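Local atomic coordinates of calcium homeostasis modulator 1 (Oryzias latipes, PDB entry 6LMT), a protein that probably forms a large-pore ion channel in the plasma membrane, here as an assembly of eight subunits with cholesterol hemisuccinate bound among their helices. Residues Met192-Thr195 / Ala196-Arg200; Cys184-Met187 / Phe188-Met191; Met98-Ser101 / Ile102-Ser106. All blocks are in the same frame, centred on the assembly; numbering follows the deposited sequence.

Interaction 1 (Met192-Thr195 / Ala196-Arg200); sequences MTFT and AFLIR. With Y01 (cholesterol hemisuccinate), chain K.
Phe194 holds CG anti to its backbone N (chi1 -175°), which tips the ring forward along the helix, while Leu198 has CG anti to its own carbonyl carbon (chi1 -69°) and leans back to meet it. This is the i to i+4 pairing of a regular alpha-helix, in a run of helix 167-202, probably the last membrane-spanning helix of the CALHM subunit. Leu198 CD1 comes within 3.6 Å of Phe194 CE2, and Leu198 CG sits over one face of the ring, displaced toward the rim, so the leucine covers only part of that face. The same spacing brings Thr195 and Ile199 side by side: the two chains point the same way, with Thr195 CG2 3.9 Å from Ile199 CD1. Thr195 OG1 turns instead to the backbone O of Met191, one turn earlier, and Thr193 OG1 likewise takes Leu189 O, with Trp62 NE1 of a second subunit as a further partner.

The sterol lies along the helix face that includes Ile199. Met192, Ala196, Ile199 and Arg200 all touch one cholesterol hemisuccinate, whose two angular methyls, CAE and CAD, project toward the protein. Met192, bent at chi2 and chi3, lays SD 3.6 Å from CAO of the sterol tail; Ala196 CB meets methyl CAE at 3.7 Å; and Ile199 CG2 lies 3.7 Å from ring carbon CAT. Farther along, Arg200 CG packs near methyl CAD at 3.8 Å. Its chain then bends at chi3, and the guanidinium presents its edge to the ligand's polar end: NH1 is 3.4 Å from the ester oxygen OAW, while NH2 makes a weak hydrogen bond with Asn72 OD1 of the second subunit.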
loop_
_atom_site.group_PDB
_atom_site.type_symbol
_atom_site.label_atom_id
_atom_site.label_comp_id
_atom_site.label_asym_id
_atom_site.label_seq_id
_atom_site.Cartn_x
_atom_site.Cartn_y
_atom_site.Cartn_z
ATOM N N MET A 192 18.226 -21.848 25.788
ATOM C CA MET A 192 18.942 -21.719 24.533
ATOM C C MET A 192 19.604 -20.362 24.397
ATOM O O MET A 192 20.613 -20.245 23.707
ATOM C CB MET A 192 18.015 -21.963 23.345
ATOM C CG MET A 192 17.396 -23.348 23.283
ATOM S SD MET A 192 18.496 -24.773 23.417
ATOM C CE MET A 192 18.111 -25.425 25.037
ATOM N N THR A 193 19.067 -19.336 25.044
ATOM C CA THR A 193 19.714 -18.035 25.013
ATOM C C THR A 193 20.881 -17.982 25.983
ATOM O O THR A 193 21.877 -17.308 25.718
ATOM C CB THR A 193 18.687 -16.944 25.314
ATOM O OG1 THR A 193 17.575 -17.117 24.440
ATOM C CG2 THR A 193 19.244 -15.574 25.050
ATOM N N PHE A 194 20.795 -18.702 27.094
ATOM C CA PHE A 194 21.924 -18.762 28.004
ATOM C C PHE A 194 23.036 -19.642 27.455
ATOM O O PHE A 194 24.213 -19.395 27.730
ATOM C CB PHE A 194 21.458 -19.246 29.366
ATOM C CG PHE A 194 22.523 -19.239 30.391
ATOM C CD1 PHE A 194 23.040 -18.043 30.850
ATOM C CD2 PHE A 194 23.003 -20.421 30.919
ATOM C CE1 PHE A 194 24.030 -18.024 31.795
ATOM C CE2 PHE A 194 23.983 -20.409 31.872
ATOM C CZ PHE A 194 24.499 -19.210 32.310
ATOM N N THR A 195 22.688 -20.653 26.664
ATOM C CA THR A 195 23.687 -21.394 25.904
ATOM C C THR A 195 24.344 -20.509 24.856
ATOM O O THR A 195 25.559 -20.570 24.663
ATOM C CB THR A 195 23.034 -22.607 25.252
ATOM O OG1 THR A 195 22.434 -23.410 26.266
ATOM C CG2 THR A 195 24.043 -23.445 24.526
ATOM N N ALA A 196 23.560 -19.671 24.182
ATOM C CA ALA A 196 24.108 -18.725 23.218
ATOM C C ALA A 196 25.003 -17.694 23.877
ATOM O O ALA A 196 25.943 -17.201 23.251
ATOM C CB ALA A 196 22.980 -18.019 22.482
ATOM N N PHE A 197 24.727 -17.356 25.132
ATOM C CA PHE A 197 25.568 -16.408 25.842
ATOM C C PHE A 197 26.914 -17.021 26.198
ATOM O O PHE A 197 27.951 -16.374 26.040
ATOM C CB PHE A 197 24.841 -15.911 27.090
ATOM C CG PHE A 197 25.652 -14.980 27.917
ATOM C CD1 PHE A 197 25.918 -13.703 27.476
ATOM C CD2 PHE A 197 26.156 -15.380 29.134
ATOM C CE1 PHE A 197 26.679 -12.849 28.231
ATOM C CE2 PHE A 197 26.916 -14.524 29.890
ATOM C CZ PHE A 197 27.172 -13.259 29.438
ATOM N N LEU A 198 26.919 -18.267 26.670
ATOM C CA LEU A 198 28.168 -18.920 27.037
ATOM C C LEU A 198 29.009 -19.259 25.822
ATOM O O LEU A 198 30.236 -19.281 25.911
ATOM C CB LEU A 198 27.884 -20.184 27.830
ATOM C CG LEU A 198 27.303 -19.966 29.213
ATOM C CD1 LEU A 198 26.861 -21.279 29.805
ATOM C CD2 LEU A 198 28.342 -19.325 30.079
ATOM N N ILE A 199 28.379 -19.537 24.688
ATOM C CA ILE A 199 29.144 -19.805 23.478
ATOM C C ILE A 199 29.754 -18.521 22.934
ATOM O O ILE A 199 30.926 -18.494 22.559
ATOM C CB ILE A 199 28.258 -20.525 22.447
ATOM C CG1 ILE A 199 27.999 -21.953 22.902
ATOM C CG2 ILE A 199 28.876 -20.532 21.087
ATOM C CD1 ILE A 199 26.955 -22.649 22.100
ATOM N N ARG A 200 29.003 -17.428 22.932
ATOM C CA ARG A 200 29.543 -16.173 22.434
ATOM C C ARG A 200 30.391 -15.421 23.447
ATOM O O ARG A 200 30.799 -14.297 23.158
ATOM C CB ARG A 200 28.424 -15.262 21.951
ATOM C CG ARG A 200 27.829 -15.674 20.640
ATOM C CD ARG A 200 26.745 -14.722 20.259
ATOM N NE ARG A 200 27.254 -13.364 20.118
ATOM C CZ ARG A 200 27.711 -12.856 18.985
ATOM N NH1 ARG A 200 27.718 -13.592 17.890
ATOM N NH2 ARG A 200 28.150 -11.612 18.944
HETATM C CAA Y01 K . 16.020 -27.682 18.613
HETATM C CBA Y01 K . 17.167 -27.072 19.396
HETATM C CAB Y01 K . 17.915 -28.145 20.166
HETATM C CAN Y01 K . 18.100 -26.299 18.477
HETATM C CAJ Y01 K . 19.371 -25.768 19.101
HETATM C CAO Y01 K . 19.166 -24.527 19.927
HETATM C CBB Y01 K . 20.445 -23.805 20.385
HETATM C CAC Y01 K . 21.406 -24.806 21.021
HETATM C CBE Y01 K . 21.040 -22.969 19.231
HETATM C CAP Y01 K . 19.929 -22.165 18.500
HETATM C CAQ Y01 K . 20.566 -20.877 17.957
HETATM C CBG Y01 K . 22.058 -21.116 18.150
HETATM C CBI Y01 K . 22.136 -21.887 19.485
HETATM C CAE Y01 K . 21.723 -21.021 20.685
HETATM C CAU Y01 K . 23.591 -22.351 19.619
HETATM C CAS Y01 K . 24.575 -21.177 19.571
HETATM C CBF Y01 K . 24.452 -20.349 18.284
HETATM C CBD Y01 K . 22.998 -19.923 18.021
HETATM C CAK Y01 K . 22.895 -19.301 16.632
HETATM C CAI Y01 K . 24.038 -18.397 16.299
HETATM C CAZ Y01 K . 25.116 -18.243 17.051
HETATM C CAV Y01 K . 26.144 -17.176 16.727
HETATM C CBH Y01 K . 25.408 -19.124 18.263
HETATM C CAD Y01 K . 25.254 -18.266 19.532
HETATM C CAT Y01 K . 26.863 -19.623 18.145
HETATM C CAR Y01 K . 27.871 -18.506 17.888
HETATM C CBC Y01 K . 27.545 -17.739 16.636
HETATM O OAW Y01 K . 28.491 -16.629 16.546
HETATM C CAY Y01 K . 28.728 -16.049 15.371
HETATM O OAG Y01 K . 28.191 -16.356 14.347
HETATM C CAM Y01 K . 29.787 -14.990 15.480
HETATM C CAL Y01 K . 30.172 -14.254 14.209
HETATM C CAX Y01 K . 29.252 -13.110 13.820
HETATM O OAH Y01 K . 29.239 -12.099 14.542
HETATM O OAF Y01 K . 28.549 -13.232 12.797
#

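Interaction 2 (Cys184-Met187 / Phe188-Met191); sequences CGWM and FLLM. With Y01 (cholesterol hemisuccinate), chain L.
Leu189 leans back over the turn before it, where Gly185 and Trp186 receive it. Its CB starts beside the backbone oxygen Gly185 O, and CG stays next to the same atom at 3.5 Å, because CG stands anti to the carbonyl carbon of Leu189 (chi1 -80°) and the chain runs back along the helix. At the branch the two methyls part. CD1 turns to the six-membered ring of Trp186, lying 3.8 Å from CZ3 and equally near CE3, in an oblique approach. CD2 goes to the bound sterol, 3.8 Å from ring carbon CBF, so one leucine joins an indole to a cholesterol hemisuccinate.

All of this rides on regular alpha-helix, the middle of helix 167-202, which probably spans the membrane. Phe188 N bonds to Cys184 O at 2.9 Å, and Leu189, Leu190 and Met191 repeat the i to i+4 pattern with Gly185, Trp186 and Met187.

Phe188 swings away from this turn and packs on Val114 and Ser115 of helix 108-120 in the same subunit. Trp186, Leu189 and Leu190 all meet a second subunit: the indole meets the ring of Phe37 there with the planes about 50° apart, while Leu189 and Leu190 rest on Trp62. Both methionines are on the surface: Met187, which also packs on Ile58 of the second subunit, has CE 4.3 Å from Leu190 CD2, a loose apolar touch, whereas Met191, bent at chi3, curls its methyl CE back to within 3.4 Å of the backbone oxygen Met187 O.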
loop_
_atom_site.group_PDB
_atom_site.type_symbol
_atom_site.label_atom_id
_atom_site.label_comp_id
_atom_site.label_asym_id
_atom_site.label_seq_id
_atom_site.Cartn_x
_atom_site.Cartn_y
_atom_site.Cartn_z
ATOM N N CYS A 184 7.097 -24.382 29.352
ATOM C CA CYS A 184 8.192 -25.084 28.694
ATOM C C CYS A 184 8.782 -24.267 27.562
ATOM O O CYS A 184 9.969 -24.382 27.281
ATOM C CB CYS A 184 7.721 -26.435 28.156
ATOM S SG CYS A 184 7.214 -27.622 29.393
ATOM N N GLY A 185 7.978 -23.441 26.905
ATOM C CA GLY A 185 8.499 -22.585 25.864
ATOM C C GLY A 185 9.379 -21.478 26.387
ATOM O O GLY A 185 10.359 -21.112 25.743
ATOM N N TRP A 186 9.038 -20.916 27.544
ATOM C CA TRP A 186 9.899 -19.913 28.150
ATOM C C TRP A 186 11.145 -20.516 28.760
ATOM O O TRP A 186 12.197 -19.881 28.723
ATOM C CB TRP A 186 9.149 -19.090 29.197
ATOM C CG TRP A 186 8.259 -18.087 28.585
ATOM C CD1 TRP A 186 6.913 -18.106 28.546
ATOM C CD2 TRP A 186 8.664 -16.940 27.842
ATOM N NE1 TRP A 186 6.442 -17.037 27.855
ATOM C CE2 TRP A 186 7.502 -16.301 27.409
ATOM C CE3 TRP A 186 9.899 -16.382 27.518
ATOM C CZ2 TRP A 186 7.530 -15.147 26.669
ATOM C CZ3 TRP A 186 9.926 -15.247 26.787
ATOM C CH2 TRP A 186 8.749 -14.633 26.371
ATOM N N MET A 187 11.065 -21.728 29.305
ATOM C CA MET A 187 12.275 -22.370 29.791
ATOM C C MET A 187 13.169 -22.816 28.650
ATOM O O MET A 187 14.389 -22.818 28.797
ATOM C CB MET A 187 11.946 -23.561 30.678
ATOM C CG MET A 187 11.254 -23.220 31.970
ATOM S SD MET A 187 12.081 -21.986 32.985
ATOM C CE MET A 187 10.956 -20.608 32.821
ATOM N N PHE A 188 12.585 -23.199 27.516
ATOM C CA PHE A 188 13.384 -23.528 26.346
ATOM C C PHE A 188 14.089 -22.299 25.799
ATOM O O PHE A 188 15.268 -22.374 25.461
ATOM C CB PHE A 188 12.512 -24.176 25.269
ATOM C CG PHE A 188 13.256 -24.520 24.018
ATOM C CD1 PHE A 188 14.057 -25.637 23.961
ATOM C CD2 PHE A 188 13.171 -23.708 22.900
ATOM C CE1 PHE A 188 14.747 -25.939 22.822
ATOM C CE2 PHE A 188 13.874 -24.003 21.769
ATOM C CZ PHE A 188 14.652 -25.121 21.729
ATOM N N LEU A 189 13.384 -21.170 25.689
ATOM C CA LEU A 189 14.004 -19.938 25.207
ATOM C C LEU A 189 15.115 -19.472 26.121
ATOM O O LEU A 189 16.135 -18.964 25.661
ATOM C CB LEU A 189 12.979 -18.819 25.079
ATOM C CG LEU A 189 12.063 -18.727 23.889
ATOM C CD1 LEU A 189 11.167 -17.558 24.098
ATOM C CD2 LEU A 189 12.908 -18.524 22.681
ATOM N N LEU A 190 14.941 -19.663 27.412
ATOM C CA LEU A 190 15.885 -19.173 28.389
ATOM C C LEU A 190 17.132 -20.038 28.433
ATOM O O LEU A 190 18.235 -19.511 28.581
ATOM C CB LEU A 190 15.176 -19.114 29.733
ATOM C CG LEU A 190 15.618 -18.243 30.875
ATOM C CD1 LEU A 190 15.592 -16.834 30.400
ATOM C CD2 LEU A 190 14.613 -18.422 31.960
ATOM N N MET A 191 16.988 -21.352 28.255
ATOM C CA MET A 191 18.151 -22.228 28.197
ATOM C C MET A 191 18.917 -22.073 26.896
ATOM O O MET A 191 20.143 -22.186 26.883
ATOM C CB MET A 191 17.740 -23.683 28.372
ATOM C CG MET A 191 17.292 -24.039 29.759
ATOM S SD MET A 191 16.995 -25.804 29.938
ATOM C CE MET A 191 15.487 -26.008 29.005
HETATM C CAA Y01 L . 2.890 -17.969 19.051
HETATM C CBA Y01 L . 3.635 -16.679 19.363
HETATM C CAB Y01 L . 3.497 -16.328 20.834
HETATM C CAN Y01 L . 5.101 -16.781 18.958
HETATM C CAJ Y01 L . 6.007 -15.675 19.446
HETATM C CAO Y01 L . 7.456 -15.904 19.068
HETATM C CBB Y01 L . 8.469 -16.025 20.222
HETATM C CAC Y01 L . 7.802 -16.656 21.438
HETATM C CBE Y01 L . 9.715 -16.837 19.817
HETATM C CAP Y01 L . 9.432 -17.872 18.701
HETATM C CAQ Y01 L . 10.790 -18.191 18.053
HETATM C CBG Y01 L . 11.770 -17.560 19.033
HETATM C CBI Y01 L . 11.067 -16.222 19.353
HETATM C CAE Y01 L . 10.870 -15.326 18.133
HETATM C CAU Y01 L . 11.924 -15.485 20.368
HETATM C CAS Y01 L . 13.329 -15.271 19.795
HETATM C CBF Y01 L . 14.052 -16.613 19.623
HETATM C CBD Y01 L . 13.264 -17.568 18.714
HETATM C CAK Y01 L . 13.853 -18.965 18.906
HETATM C CAI Y01 L . 15.350 -18.971 18.943
HETATM C CAZ Y01 L . 16.103 -17.881 18.919
HETATM C CAV Y01 L . 17.598 -17.964 18.672
HETATM C CBH Y01 L . 15.525 -16.488 19.143
HETATM C CAD Y01 L . 15.616 -15.699 17.823
HETATM C CAT Y01 L . 16.384 -15.809 20.228
HETATM C CAR Y01 L . 17.870 -15.798 19.867
HETATM C CBC Y01 L . 18.416 -17.187 19.688
HETATM O OAW Y01 L . 19.822 -17.113 19.271
HETATM C CAY Y01 L . 20.234 -16.257 18.317
HETATM O OAG Y01 L . 19.744 -16.140 17.230
HETATM C CAM Y01 L . 21.390 -15.432 18.789
HETATM C CAL Y01 L . 22.732 -15.553 18.098
HETATM C CAX Y01 L . 23.020 -14.499 17.045
HETATM O OAH Y01 L . 22.513 -14.630 15.914
HETATM O OAF Y01 L . 23.745 -13.538 17.366
#

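Interaction 3 (Met98-Ser101 / Ile102-Ser106); sequences MLCS and ITQRS. With Y01 (cholesterol hemisuccinate), chain K.
The backbone from Met98 to Arg105 is alpha-helical, and the two segments are joined by successive i to i+4 bonds: Ile102 N to Met98 O, Thr103 N to Leu99 O and Gln104 N to Cys100 O, with Arg105 N to Ser101 O weak at 3.3 Å. Two of these carbonyls also take a side chain. Leu99 O accepts Thr103 OG1 at 2.7 Å as well as Thr103 N, the two donors arriving from opposite faces of the carbonyl plane; chi1 of -59° brings the hydroxyl back over the preceding turn. Ser101 O accepts Arg105 NE at 3.2 Å, the donor standing well above the carbonyl plane, and Ser101 OG lies over one face of the guanidinium.

These residues form the last turns of helix 92-105, just ahead of helix 108-120. Ser106 OG folds back to Ile102 O in a 2.8 Å hydrogen bond, the same i to i-4 side-chain-to-carbonyl bond that Thr103 makes. Ile102 packs on Val74 and Leu77 of helix 74-82 and on Phe68 of helix 48-70.

Gln104 faces the other way, toward the sterol. Its chain is extended beyond CG, passing Cys100 O, and the amide ends with NE2 beside Cys100 SG and OE1 3.3 Å from ring carbon CAT of cholesterol hemisuccinate.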
loop_
_atom_site.group_PDB
_atom_site.type_symbol
_atom_site.label_atom_id
_atom_site.label_comp_id
_atom_site.label_asym_id
_atom_site.label_seq_id
_atom_site.Cartn_x
_atom_site.Cartn_y
_atom_site.Cartn_z
ATOM N N MET A 98 34.951 -24.946 11.081
ATOM C CA MET A 98 34.075 -24.690 9.949
ATOM C C MET A 98 32.766 -25.452 10.072
ATOM O O MET A 98 31.689 -24.901 9.822
ATOM C CB MET A 98 34.832 -25.121 8.716
ATOM C CG MET A 98 34.324 -24.794 7.405
ATOM S SD MET A 98 35.553 -25.691 6.445
ATOM C CE MET A 98 37.052 -24.789 6.800
ATOM N N LEU A 99 32.854 -26.729 10.445
ATOM C CA LEU A 99 31.677 -27.549 10.681
ATOM C C LEU A 99 30.850 -27.019 11.841
ATOM O O LEU A 99 29.617 -27.033 11.788
ATOM C CB LEU A 99 32.114 -28.982 10.949
ATOM C CG LEU A 99 31.060 -30.025 11.278
ATOM C CD1 LEU A 99 30.096 -30.211 10.132
ATOM C CD2 LEU A 99 31.750 -31.315 11.604
ATOM N N CYS A 100 31.512 -26.533 12.888
ATOM C CA CYS A 100 30.800 -25.970 14.024
ATOM C C CYS A 100 30.110 -24.662 13.664
ATOM O O CYS A 100 29.048 -24.359 14.205
ATOM C CB CYS A 100 31.772 -25.778 15.183
ATOM S SG CYS A 100 31.028 -25.219 16.712
ATOM N N SER A 101 30.680 -23.896 12.736
ATOM C CA SER A 101 30.056 -22.656 12.287
ATOM C C SER A 101 28.783 -22.917 11.494
ATOM O O SER A 101 27.779 -22.222 11.675
ATOM C CB SER A 101 31.046 -21.870 11.438
ATOM O OG SER A 101 30.428 -20.754 10.837
ATOM N N ILE A 102 28.816 -23.907 10.605
ATOM C CA ILE A 102 27.644 -24.253 9.809
ATOM C C ILE A 102 26.550 -24.840 10.692
ATOM O O ILE A 102 25.366 -24.542 10.514
ATOM C CB ILE A 102 28.053 -25.222 8.687
ATOM C CG1 ILE A 102 29.068 -24.570 7.765
ATOM C CG2 ILE A 102 26.880 -25.616 7.862
ATOM C CD1 ILE A 102 29.680 -25.529 6.779
ATOM N N THR A 103 26.936 -25.653 11.674
ATOM C CA THR A 103 25.979 -26.304 12.554
ATOM C C THR A 103 25.252 -25.300 13.434
ATOM O O THR A 103 24.037 -25.403 13.621
ATOM C CB THR A 103 26.704 -27.340 13.406
ATOM O OG1 THR A 103 27.326 -28.293 12.547
ATOM C CG2 THR A 103 25.759 -28.058 14.325
ATOM N N GLN A 104 25.968 -24.301 13.945
ATOM C CA GLN A 104 25.357 -23.323 14.836
ATOM C C GLN A 104 24.390 -22.402 14.111
ATOM O O GLN A 104 23.385 -21.993 14.694
ATOM C CB GLN A 104 26.444 -22.523 15.534
ATOM C CG GLN A 104 27.139 -23.310 16.610
ATOM C CD GLN A 104 28.392 -22.643 17.084
ATOM O OE1 GLN A 104 28.826 -21.645 16.518
ATOM N NE2 GLN A 104 28.996 -23.194 18.122
ATOM N N ARG A 105 24.656 -22.066 12.856
ATOM C CA ARG A 105 23.681 -21.275 12.123
ATOM C C ARG A 105 22.511 -22.109 11.627
ATOM O O ARG A 105 21.451 -21.559 11.331
ATOM C CB ARG A 105 24.351 -20.581 10.951
ATOM C CG ARG A 105 25.398 -19.595 11.381
ATOM C CD ARG A 105 26.124 -19.028 10.186
ATOM N NE ARG A 105 26.854 -20.063 9.463
ATOM C CZ ARG A 105 27.481 -19.865 8.310
ATOM N NH1 ARG A 105 27.477 -18.663 7.754
ATOM N NH2 ARG A 105 28.121 -20.861 7.717
ATOM N N SER A 106 22.675 -23.421 11.536
ATOM C CA SER A 106 21.605 -24.286 11.085
ATOM C C SER A 106 20.644 -24.656 12.193
ATOM O O SER A 106 19.669 -25.352 11.921
ATOM C CB SER A 106 22.181 -25.554 10.476
ATOM O OG SER A 106 22.910 -25.242 9.320
HETATM C CAA Y01 K . 16.020 -27.682 18.613
HETATM C CBA Y01 K . 17.167 -27.072 19.396
HETATM C CAB Y01 K . 17.915 -28.145 20.166
HETATM C CAN Y01 K . 18.100 -26.299 18.477
HETATM C CAJ Y01 K . 19.371 -25.768 19.101
HETATM C CAO Y01 K . 19.166 -24.527 19.927
HETATM C CBB Y01 K . 20.445 -23.805 20.385
HETATM C CAC Y01 K . 21.406 -24.806 21.021
HETATM C CBE Y01 K . 21.040 -22.969 19.231
HETATM C CAP Y01 K . 19.929 -22.165 18.500
HETATM C CAQ Y01 K . 20.566 -20.877 17.957
HETATM C CBG Y01 K . 22.058 -21.116 18.150
HETATM C CBI Y01 K . 22.136 -21.887 19.485
HETATM C CAE Y01 K . 21.723 -21.021 20.685
HETATM C CAU Y01 K . 23.591 -22.351 19.619
HETATM C CAS Y01 K . 24.575 -21.177 19.571
HETATM C CBF Y01 K . 24.452 -20.349 18.284
HETATM C CBD Y01 K . 22.998 -19.923 18.021
HETATM C CAK Y01 K . 22.895 -19.301 16.632
HETATM C CAI Y01 K . 24.038 -18.397 16.299
HETATM C CAZ Y01 K . 25.116 -18.243 17.051
HETATM C CAV Y01 K . 26.144 -17.176 16.727
HETATM C CBH Y01 K . 25.408 -19.124 18.263
HETATM C CAD Y01 K . 25.254 -18.266 19.532
HETATM C CAT Y01 K . 26.863 -19.623 18.145
HETATM C CAR Y01 K . 27.871 -18.506 17.888
HETATM C CBC Y01 K . 27.545 -17.739 16.636
HETATM O OAW Y01 K . 28.491 -16.629 16.546
HETATM C CAY Y01 K . 28.728 -16.049 15.371
HETATM O OAG Y01 K . 28.191 -16.356 14.347
HETATM C CAM Y01 K . 29.787 -14.990 15.480
HETATM C CAL Y01 K . 30.172 -14.254 14.209
HETATM C CAX Y01 K . 29.252 -13.110 13.820
HETATM O OAH Y01 K . 29.239 -12.099 14.542
HETATM O OAF Y01 K . 28.549 -13.232 12.797
#

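In the fold
From the N terminus, interaction 3 comes first, at the end of helix 92-105; interactions 2 and 1 follow much later, back to back on helix 167-202. Each is local, made of i to i+4 pairs along one helix, and closes no long loop; they stand in series, and none encloses or crosses another. Interactions 1 and 2, centres about 13 Å apart, form one continuous run whose faces meet a second subunit, so this helix helps build the subunit interface. Interactions 1 and 3, distant in sequence, touch where Ile199 CG2 lies 4.0 Å from Gln104 NE2, and both hold the same cholesterol hemisuccinate, tying helix 92-105 to helix 167-202. Interactions 2 and 3 do not touch.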